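Local coordinates for increased recombination centers protein 6 (Saccharomyces cerevisiae, PDB 3UC9) that acts as a clathrin coat accessory factor with a fold related to small G proteins and is also involved in gross chromosomal rearrangements and telomere healing, at residues L23-L31 / T195-V203. Numbering follows the deposited sequence.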
loop_
_atom_site.group_PDB
_atom_site.type_symbol
_atom_site.label_atom_id
_atom_site.label_comp_id
_atom_site.label_asym_id
_atom_site.label_seq_id
_atom_site.Cartn_x
_atom_site.Cartn_y
_atom_site.Cartn_z
ATOM N N LEU A 23 -19.006 -5.267 -14.635
ATOM C CA LEU A 23 -18.105 -4.204 -15.102
ATOM C C LEU A 23 -16.880 -4.109 -14.210
ATOM O O LEU A 23 -17.006 -4.116 -12.990
ATOM C CB LEU A 23 -18.821 -2.849 -15.093
ATOM C CG LEU A 23 -18.033 -1.661 -15.643
ATOM C CD1 LEU A 23 -17.856 -1.792 -17.139
ATOM C CD2 LEU A 23 -18.719 -0.350 -15.312
ATOM N N GLN A 24 -15.698 -4.018 -14.817
ATOM C CA GLN A 24 -14.490 -3.644 -14.087
ATOM C C GLN A 24 -14.328 -2.135 -14.214
ATOM O O GLN A 24 -14.071 -1.624 -15.305
ATOM C CB GLN A 24 -13.241 -4.357 -14.618
ATOM C CG GLN A 24 -11.920 -3.873 -13.987
ATOM C CD GLN A 24 -11.873 -4.101 -12.479
ATOM O OE1 GLN A 24 -11.995 -5.237 -12.010
ATOM N NE2 GLN A 24 -11.719 -3.025 -11.717
ATOM N N TYR A 25 -14.484 -1.439 -13.090
ATOM C CA TYR A 25 -14.384 0.017 -13.051
ATOM C C TYR A 25 -12.910 0.380 -13.172
ATOM O O TYR A 25 -12.033 -0.451 -12.875
ATOM C CB TYR A 25 -14.927 0.572 -11.723
ATOM C CG TYR A 25 -16.435 0.585 -11.541
ATOM C CD1 TYR A 25 -17.092 1.764 -11.207
ATOM C CD2 TYR A 25 -17.202 -0.578 -11.657
ATOM C CE1 TYR A 25 -18.469 1.799 -11.018
ATOM C CE2 TYR A 25 -18.590 -0.551 -11.469
ATOM C CZ TYR A 25 -19.211 0.641 -11.144
ATOM O OH TYR A 25 -20.568 0.688 -10.944
ATOM N N PRO A 26 -12.618 1.619 -13.598
ATOM C CA PRO A 26 -11.224 2.049 -13.590
ATOM C C PRO A 26 -10.624 1.836 -12.204
ATOM O O PRO A 26 -11.190 2.278 -11.205
ATOM C CB PRO A 26 -11.306 3.534 -13.945
ATOM C CG PRO A 26 -12.599 3.657 -14.706
ATOM C CD PRO A 26 -13.526 2.686 -14.056
ATOM N N GLN A 27 -9.507 1.121 -12.152
ATOM C CA GLN A 27 -8.924 0.713 -10.881
ATOM C C GLN A 27 -7.783 1.671 -10.534
ATOM O O GLN A 27 -6.602 1.347 -10.692
ATOM C CB GLN A 27 -8.432 -0.732 -10.966
ATOM C CG GLN A 27 -8.110 -1.335 -9.612
ATOM C CD GLN A 27 -7.615 -2.752 -9.721
ATOM O OE1 GLN A 27 -6.508 -2.996 -10.206
ATOM N NE2 GLN A 27 -8.432 -3.701 -9.280
ATOM N N ASN A 28 -8.150 2.863 -10.062
ATOM C CA ASN A 28 -7.193 3.945 -9.876
ATOM C C ASN A 28 -7.210 4.568 -8.487
ATOM O O ASN A 28 -6.835 5.739 -8.323
ATOM C CB ASN A 28 -7.388 5.035 -10.939
ATOM C CG ASN A 28 -8.646 5.839 -10.737
ATOM O OD1 ASN A 28 -9.642 5.345 -10.192
ATOM N ND2 ASN A 28 -8.617 7.098 -11.189
ATOM N N LYS A 29 -7.599 3.785 -7.486
ATOM C CA LYS A 29 -7.575 4.264 -6.116
ATOM C C LYS A 29 -6.357 3.681 -5.397
ATOM O O LYS A 29 -6.002 2.506 -5.572
ATOM C CB LYS A 29 -8.860 3.908 -5.370
ATOM C CG LYS A 29 -10.161 4.075 -6.143
ATOM C CD LYS A 29 -10.320 5.432 -6.803
ATOM C CE LYS A 29 -11.616 5.531 -7.597
ATOM N NZ LYS A 29 -11.627 6.669 -8.574
ATOM N N ILE A 30 -5.700 4.517 -4.606
ATOM C CA ILE A 30 -4.672 4.049 -3.687
ATOM C C ILE A 30 -5.103 4.430 -2.274
ATOM O O ILE A 30 -5.338 5.603 -1.981
ATOM C CB ILE A 30 -3.287 4.624 -4.011
ATOM C CG1 ILE A 30 -2.784 4.060 -5.345
ATOM C CG2 ILE A 30 -2.281 4.269 -2.884
ATOM C CD1 ILE A 30 -1.401 4.567 -5.740
ATOM N N LEU A 31 -5.255 3.425 -1.414
ATOM C CA LEU A 31 -5.628 3.638 -0.020
ATOM C C LEU A 31 -4.366 3.615 0.836
ATOM O O LEU A 31 -3.564 2.686 0.748
ATOM C CB LEU A 31 -6.613 2.563 0.441
ATOM C CG LEU A 31 -7.232 2.564 1.845
ATOM C CD1 LEU A 31 -7.196 3.908 2.515
ATOM C CD2 LEU A 31 -8.678 2.080 1.727
ATOM N N THR A 195 5.675 0.092 -11.617
ATOM C CA THR A 195 5.596 -1.137 -12.411
ATOM C C THR A 195 4.205 -1.783 -12.346
ATOM O O THR A 195 3.971 -2.811 -12.984
ATOM C CB THR A 195 6.701 -2.148 -12.005
ATOM O OG1 THR A 195 6.568 -2.506 -10.623
ATOM C CG2 THR A 195 8.097 -1.544 -12.245
ATOM N N HIS A 196 3.294 -1.172 -11.589
ATOM C CA HIS A 196 1.904 -1.634 -11.478
ATOM C C HIS A 196 1.159 -1.570 -12.816
ATOM O O HIS A 196 1.330 -0.625 -13.583
ATOM C CB HIS A 196 1.147 -0.796 -10.428
ATOM C CG HIS A 196 -0.279 -1.205 -10.228
ATOM N ND1 HIS A 196 -0.641 -2.370 -9.580
ATOM C CD2 HIS A 196 -1.434 -0.608 -10.605
ATOM C CE1 HIS A 196 -1.962 -2.461 -9.560
ATOM N NE2 HIS A 196 -2.466 -1.391 -10.158
ATOM N N ASP A 197 0.336 -2.576 -13.085
ATOM C CA ASP A 197 -0.584 -2.529 -14.230
ATOM C C ASP A 197 -1.847 -1.805 -13.834
ATOM O O ASP A 197 -2.670 -2.343 -13.106
ATOM C CB ASP A 197 -0.951 -3.927 -14.717
ATOM C CG ASP A 197 0.115 -4.543 -15.605
ATOM O OD1 ASP A 197 1.012 -3.805 -16.083
ATOM O OD2 ASP A 197 0.026 -5.774 -15.834
ATOM N N TRP A 198 -2.029 -0.594 -14.348
ATOM C CA TRP A 198 -3.180 0.221 -13.999
ATOM C C TRP A 198 -4.404 -0.210 -14.807
ATOM O O TRP A 198 -4.592 0.195 -15.953
ATOM C CB TRP A 198 -2.864 1.693 -14.239
ATOM C CG TRP A 198 -1.815 2.219 -13.298
ATOM C CD1 TRP A 198 -0.465 2.162 -13.460
ATOM C CD2 TRP A 198 -2.043 2.889 -12.058
ATOM N NE1 TRP A 198 0.167 2.757 -12.398
ATOM C CE2 TRP A 198 -0.777 3.207 -11.517
ATOM C CE3 TRP A 198 -3.195 3.252 -11.349
ATOM C CZ2 TRP A 198 -0.631 3.881 -10.303
ATOM C CZ3 TRP A 198 -3.057 3.915 -10.146
ATOM C CH2 TRP A 198 -1.772 4.215 -9.626
ATOM N N LEU A 199 -5.229 -1.041 -14.190
ATOM C CA LEU A 199 -6.318 -1.719 -14.869
ATOM C C LEU A 199 -7.457 -0.771 -15.254
ATOM O O LEU A 199 -8.057 -0.097 -14.390
ATOM C CB LEU A 199 -6.842 -2.840 -13.972
ATOM C CG LEU A 199 -8.009 -3.702 -14.448
ATOM C CD1 LEU A 199 -7.696 -4.486 -15.733
ATOM C CD2 LEU A 199 -8.362 -4.639 -13.326
ATOM N N ASN A 200 -7.756 -0.745 -16.555
ATOM C CA ASN A 200 -8.785 0.113 -17.123
ATOM C C ASN A 200 -8.611 1.605 -16.778
ATOM O O ASN A 200 -9.595 2.335 -16.602
ATOM C CB ASN A 200 -10.173 -0.410 -16.742
ATOM C CG ASN A 200 -10.437 -1.806 -17.282
ATOM O OD1 ASN A 200 -11.054 -2.633 -16.622
ATOM N ND2 ASN A 200 -9.956 -2.078 -18.485
ATOM N N CYS A 201 -7.349 2.035 -16.693
ATOM C CA CYS A 201 -6.992 3.441 -16.556
ATOM C C CYS A 201 -6.349 3.932 -17.835
ATOM O O CYS A 201 -5.600 3.192 -18.487
ATOM C CB CYS A 201 -5.999 3.647 -15.417
ATOM S SG CYS A 201 -6.550 3.043 -13.824
ATOM N N GLU A 202 -6.605 5.196 -18.176
ATOM C CA GLU A 202 -5.974 5.806 -19.326
ATOM C C GLU A 202 -4.544 6.141 -18.938
ATOM O O GLU A 202 -4.307 6.885 -17.987
ATOM C CB GLU A 202 -6.700 7.079 -19.758
ATOM C CG GLU A 202 -6.131 7.681 -21.044
ATOM C CD GLU A 202 -6.792 8.985 -21.446
ATOM O OE1 GLU A 202 -6.972 9.865 -20.572
ATOM O OE2 GLU A 202 -7.109 9.139 -22.646
ATOM N N VAL A 203 -3.601 5.576 -19.671
ATOM C CA VAL A 203 -2.195 5.800 -19.397
ATOM C C VAL A 203 -1.654 6.570 -20.585
ATOM O O VAL A 203 -1.848 6.156 -21.731
ATOM C CB VAL A 203 -1.463 4.460 -19.176
ATOM C CG1 VAL A 203 0.030 4.678 -18.928
ATOM C CG2 VAL A 203 -2.086 3.717 -18.006
HETATM O O HOH W 1 -5.052 -0.907 -11.089
#
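Gln27 and Leu199 tie the N-terminal lead-in to the chain's C-terminal part through one direct backbone hydrogen bond, from Gln27 N to Leu199 O (2.9 Å, 164° at the hydrogen). The accepting carbonyl belongs to a type II turn from Trp198 to Cys201. Beside it a water ties both segments together: it is hydrogen-bonded to Gln27 O and Gln27 OE1 (2.7 Å), accepts from Leu199 N, and meets His196 NE2 in the imidazole plane. The Gln27 side chain leaves the backbone with CG trans to N (chi1 -167°) and stays extended, which takes its amide past Leu199 CB; Asn101 and Asn131 bind its far end. On this packed side Trp198 crosses Ile30 at about a right angle, CH2 lying 3.9 Å from Ile30 CD1, while His196 CD2 sits over one indole face, displaced toward the rim. Cys201 SG touches Asn28 CB at 3.6 Å.

The Gln24–Pro26 end is more exposed to solvent, yet Asn200 OD1 comes to 3.0 Å from Gln24 CG. There Pro26 CB rests on Asn200 O, and Leu199 CD2 lies against Gln24, whose bent chain returns NE2 to Tyr25 O (2.8 Å).

The segment 195-203, following helix 185-195, thus packs against the residues leading into central strand 29-35 of this Rossmann-like sheet, its indole wedged against strands 71-81 and 103-110.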